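Local coordinates for protein beta sliding clamp (Streptococcus pneumoniae, PDB 2AWA) that forms a ring-shaped head-to-tail homodimer around DNA and probably tethers DNA polymerases and other proteins to it, making synthesis processive, at residues V214-S219 and F252-L257. Sequence-based numbering, arbitrary orientation.
Sequences VIPSRS and FYTRLL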
ATOM      1  N   VAL B 214       7.184 -32.530  -6.424  1.00 58.29           N
ATOM      2  CA  VAL B 214       6.482 -31.633  -5.525  1.00 55.81           C
ATOM      3  C   VAL B 214       7.220 -30.310  -5.530  1.00 57.20           C
ATOM      4  O   VAL B 214       8.420 -30.265  -5.209  1.00 56.59           O
ATOM      5  CB  VAL B 214       6.383 -32.198  -4.090  1.00 55.69           C
ATOM      6  CG1 VAL B 214       5.563 -31.269  -3.207  1.00 55.57           C
ATOM      7  CG2 VAL B 214       5.732 -33.561  -4.097  1.00 50.96           C
ATOM      8  N   ILE B 215       6.509 -29.238  -5.890  1.00 57.34           N
ATOM      9  CA  ILE B 215       7.136 -27.946  -6.078  1.00 58.99           C
ATOM     10  C   ILE B 215       6.675 -26.960  -5.008  1.00 59.64           C
ATOM     11  O   ILE B 215       5.497 -26.717  -4.882  1.00 63.13           O
ATOM     12  CB  ILE B 215       6.804 -27.371  -7.470  1.00 59.04           C
ATOM     13  CG1 ILE B 215       7.129 -28.388  -8.568  1.00 62.04           C
ATOM     14  CG2 ILE B 215       7.574 -26.069  -7.724  1.00 57.29           C
ATOM     15  CD1 ILE B 215       6.498 -28.054  -9.907  1.00 60.15           C
ATOM     16  N   PRO B 216       7.602 -26.351  -4.259  1.00 60.27           N
ATOM     17  CA  PRO B 216       7.122 -25.408  -3.232  1.00 61.76           C
ATOM     18  C   PRO B 216       6.131 -24.403  -3.783  1.00 61.72           C
ATOM     19  O   PRO B 216       6.320 -23.911  -4.874  1.00 61.92           O
ATOM     20  CB  PRO B 216       8.411 -24.708  -2.772  1.00 61.23           C
ATOM     21  CG  PRO B 216       9.488 -25.711  -3.037  1.00 57.99           C
ATOM     22  CD  PRO B 216       9.072 -26.461  -4.263  1.00 58.83           C
ATOM     23  N   SER B 217       5.072 -24.112  -3.043  1.00 64.94           N
ATOM     24  CA  SER B 217       4.052 -23.173  -3.534  1.00 66.64           C
ATOM     25  C   SER B 217       4.591 -21.769  -3.665  1.00 66.49           C
ATOM     26  O   SER B 217       4.185 -21.067  -4.567  1.00 68.97           O
ATOM     27  CB  SER B 217       2.810 -23.175  -2.657  1.00 64.88           C
ATOM     28  OG  SER B 217       3.174 -22.848  -1.340  1.00 73.49           O
ATOM     29  N   ARG B 218       5.506 -21.365  -2.781  1.00 67.69           N
ATOM     30  CA  ARG B 218       6.162 -20.054  -2.878  1.00 68.42           C
ATOM     31  C   ARG B 218       6.963 -19.909  -4.171  1.00 66.35           C
ATOM     32  O   ARG B 218       7.000 -18.838  -4.770  1.00 67.94           O
ATOM     33  CB  ARG B 218       7.081 -19.812  -1.676  1.00 68.34           C
ATOM     34  CG  ARG B 218       7.766 -18.441  -1.669  1.00 72.16           C
ATOM     35  CD  ARG B 218       8.529 -18.145  -0.344  1.00 77.04           C
ATOM     36  NE  ARG B 218       7.664 -17.830   0.811  1.00 89.50           N
ATOM     37  CZ  ARG B 218       7.623 -18.535   1.944  1.00 85.75           C
ATOM     38  N   SER B 219       7.621 -20.977  -4.596  1.00 65.02           N
ATOM     39  CA  SER B 219       8.337 -20.956  -5.849  1.00 62.31           C
ATOM     40  C   SER B 219       7.359 -20.726  -6.981  1.00 63.33           C
ATOM     41  O   SER B 219       7.616 -19.921  -7.879  1.00 64.21           O
ATOM     42  CB  SER B 219       9.099 -22.257  -6.052  1.00 63.00           C
ATOM     43  OG  SER B 219      10.113 -22.404  -5.074  1.00 62.98           O
ATOM     44  N   PHE B 252      14.903 -20.077 -14.548  1.00 57.46           N
ATOM     45  CA  PHE B 252      14.332 -20.009 -13.208  1.00 60.19           C
ATOM     46  C   PHE B 252      14.404 -21.405 -12.610  1.00 60.20           C
ATOM     47  O   PHE B 252      13.700 -22.321 -13.067  1.00 61.14           O
ATOM     48  CB  PHE B 252      12.888 -19.528 -13.339  1.00 61.41           C
ATOM     49  CG  PHE B 252      12.112 -19.504 -12.063  1.00 61.00           C
ATOM     50  CD1 PHE B 252      12.314 -18.515 -11.127  1.00 63.73           C
ATOM     51  CD2 PHE B 252      11.102 -20.420 -11.837  1.00 68.68           C
ATOM     52  CE1 PHE B 252      11.554 -18.467  -9.963  1.00 63.23           C
ATOM     53  CE2 PHE B 252      10.328 -20.364 -10.665  1.00 68.33           C
ATOM     54  CZ  PHE B 252      10.567 -19.390  -9.739  1.00 59.68           C
ATOM     55  N   TYR B 253      15.299 -21.581 -11.639  1.00 59.07           N
ATOM     56  CA  TYR B 253      15.468 -22.875 -10.959  1.00 57.96           C
ATOM     57  C   TYR B 253      14.781 -22.821  -9.602  1.00 56.95           C
ATOM     58  O   TYR B 253      14.725 -21.782  -8.975  1.00 54.13           O
ATOM     59  CB  TYR B 253      16.936 -23.202 -10.708  1.00 57.87           C
ATOM     60  CG  TYR B 253      17.839 -23.174 -11.900  1.00 55.23           C
ATOM     61  CD1 TYR B 253      18.291 -21.969 -12.421  1.00 57.38           C
ATOM     62  CD2 TYR B 253      18.301 -24.357 -12.472  1.00 52.62           C
ATOM     63  CE1 TYR B 253      19.154 -21.938 -13.518  1.00 53.44           C
ATOM     64  CE2 TYR B 253      19.157 -24.339 -13.564  1.00 57.89           C
ATOM     65  CZ  TYR B 253      19.577 -23.124 -14.084  1.00 56.96           C
ATOM     66  OH  TYR B 253      20.422 -23.105 -15.166  1.00 59.38           O
ATOM     67  N   THR B 254      14.267 -23.952  -9.164  1.00 59.04           N
ATOM     68  CA  THR B 254      13.705 -24.090  -7.831  1.00 59.95           C
ATOM     69  C   THR B 254      14.046 -25.459  -7.305  1.00 60.13           C
ATOM     70  O   THR B 254      14.273 -26.418  -8.064  1.00 59.53           O
ATOM     71  CB  THR B 254      12.141 -23.902  -7.804  1.00 62.39           C
ATOM     72  OG1 THR B 254      11.630 -24.187  -6.497  1.00 64.61           O
ATOM     73  CG2 THR B 254      11.426 -24.804  -8.804  1.00 56.96           C
ATOM     74  N   ARG B 255      14.074 -25.543  -5.988  1.00 61.79           N
ATOM     75  CA  ARG B 255      14.211 -26.809  -5.307  1.00 62.54           C
ATOM     76  C   ARG B 255      12.911 -27.566  -5.429  1.00 60.56           C
ATOM     77  O   ARG B 255      11.845 -26.980  -5.590  1.00 58.98           O
ATOM     78  CB  ARG B 255      14.506 -26.601  -3.828  1.00 63.50           C
ATOM     79  CG  ARG B 255      15.890 -26.072  -3.550  1.00 70.48           C
ATOM     80  CD  ARG B 255      15.966 -25.514  -2.146  1.00 83.19           C
ATOM     81  NE  ARG B 255      15.852 -26.554  -1.129  1.00 88.93           N
ATOM     82  CZ  ARG B 255      16.866 -27.294  -0.686  1.00 92.84           C
ATOM     83  NH1 ARG B 255      18.093 -27.124  -1.171  1.00 95.46           N
ATOM     84  NH2 ARG B 255      16.650 -28.215   0.249  1.00 93.82           N
ATOM     85  N   LEU B 256      13.034 -28.880  -5.368  1.00 59.46           N
ATOM     86  CA  LEU B 256      11.915 -29.769  -5.211  1.00 57.71           C
ATOM     87  C   LEU B 256      11.882 -30.239  -3.768  1.00 56.84           C
ATOM     88  O   LEU B 256      12.899 -30.278  -3.081  1.00 56.59           O
ATOM     89  CB  LEU B 256      12.072 -30.950  -6.169  1.00 56.82           C
ATOM     90  CG  LEU B 256      11.989 -30.544  -7.649  1.00 55.87           C
ATOM     91  CD1 LEU B 256      12.098 -31.748  -8.579  1.00 49.47           C
ATOM     92  CD2 LEU B 256      10.696 -29.757  -7.924  1.00 58.61           C
ATOM     93  N   LEU B 257      10.705 -30.614  -3.314  1.00 57.00           N
ATOM     94  CA  LEU B 257      10.561 -31.223  -2.009  1.00 57.61           C
ATOM     95  C   LEU B 257      10.720 -32.737  -2.083  1.00 58.46           C
ATOM     96  O   LEU B 257       9.907 -33.413  -2.659  1.00 58.56           O
ATOM     97  CB  LEU B 257       9.197 -30.863  -1.433  1.00 57.88           C
ATOM     98  CG  LEU B 257       9.099 -29.363  -1.159  1.00 58.26           C
ATOM     99  CD1 LEU B 257       7.662 -28.888  -1.146  1.00 66.87           C
ATOM    100  CD2 LEU B 257       9.781 -29.028   0.132  1.00 58.68           C
TER
HETATM  101  O   HOH W   1       9.678 -33.260  -5.654  1.00 49.10           O
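Leu257 N donates a nearly straight hydrogen bond to Val214 O (3.0 Å), arriving 23° off the carbonyl plane. Beside it a water accepts from Val214 N and donates to Leu257 O, so the two backbones are joined twice at this end. Leu257 carries the apolar part: with CG anti to its carbonyl carbon (chi1 -66°), CD1 reaches Val214 CG1 at 3.8 Å, the two side chains roughly perpendicular, and also meets the ring of Pro216. Nearby, Leu256 CD2 lies 3.9 Å from Ile215 CG1, the two side chains running alongside each other. Packing is close at Pro216, where CD sits 3.1 Å from Arg255 O. That same carbonyl takes a bond from Thr254 OG1 in its plane, on a lone pair; with its proton given there, Thr254 OG1 lies 2.7 Å from Ser219 OG. Farther along, Ser219 O faces the edge of the Phe252 ring, 3.5 Å from CZ, while Ile64 backs this buried side. Arg255 is the solvent side: exposed, its end leading away from 214-219. Val214-Pro216 runs at 106° to Phe252-Arg255, and their parent strands belong to different antiparallel sheets. Within the central domain, the end of an edge strand and the start of helix 217-226 thus meet the last strand of the other sheet, as in the ring-shaped DNA polymerase processivity-factor fold, with sheets outside and helices toward the DNA hole.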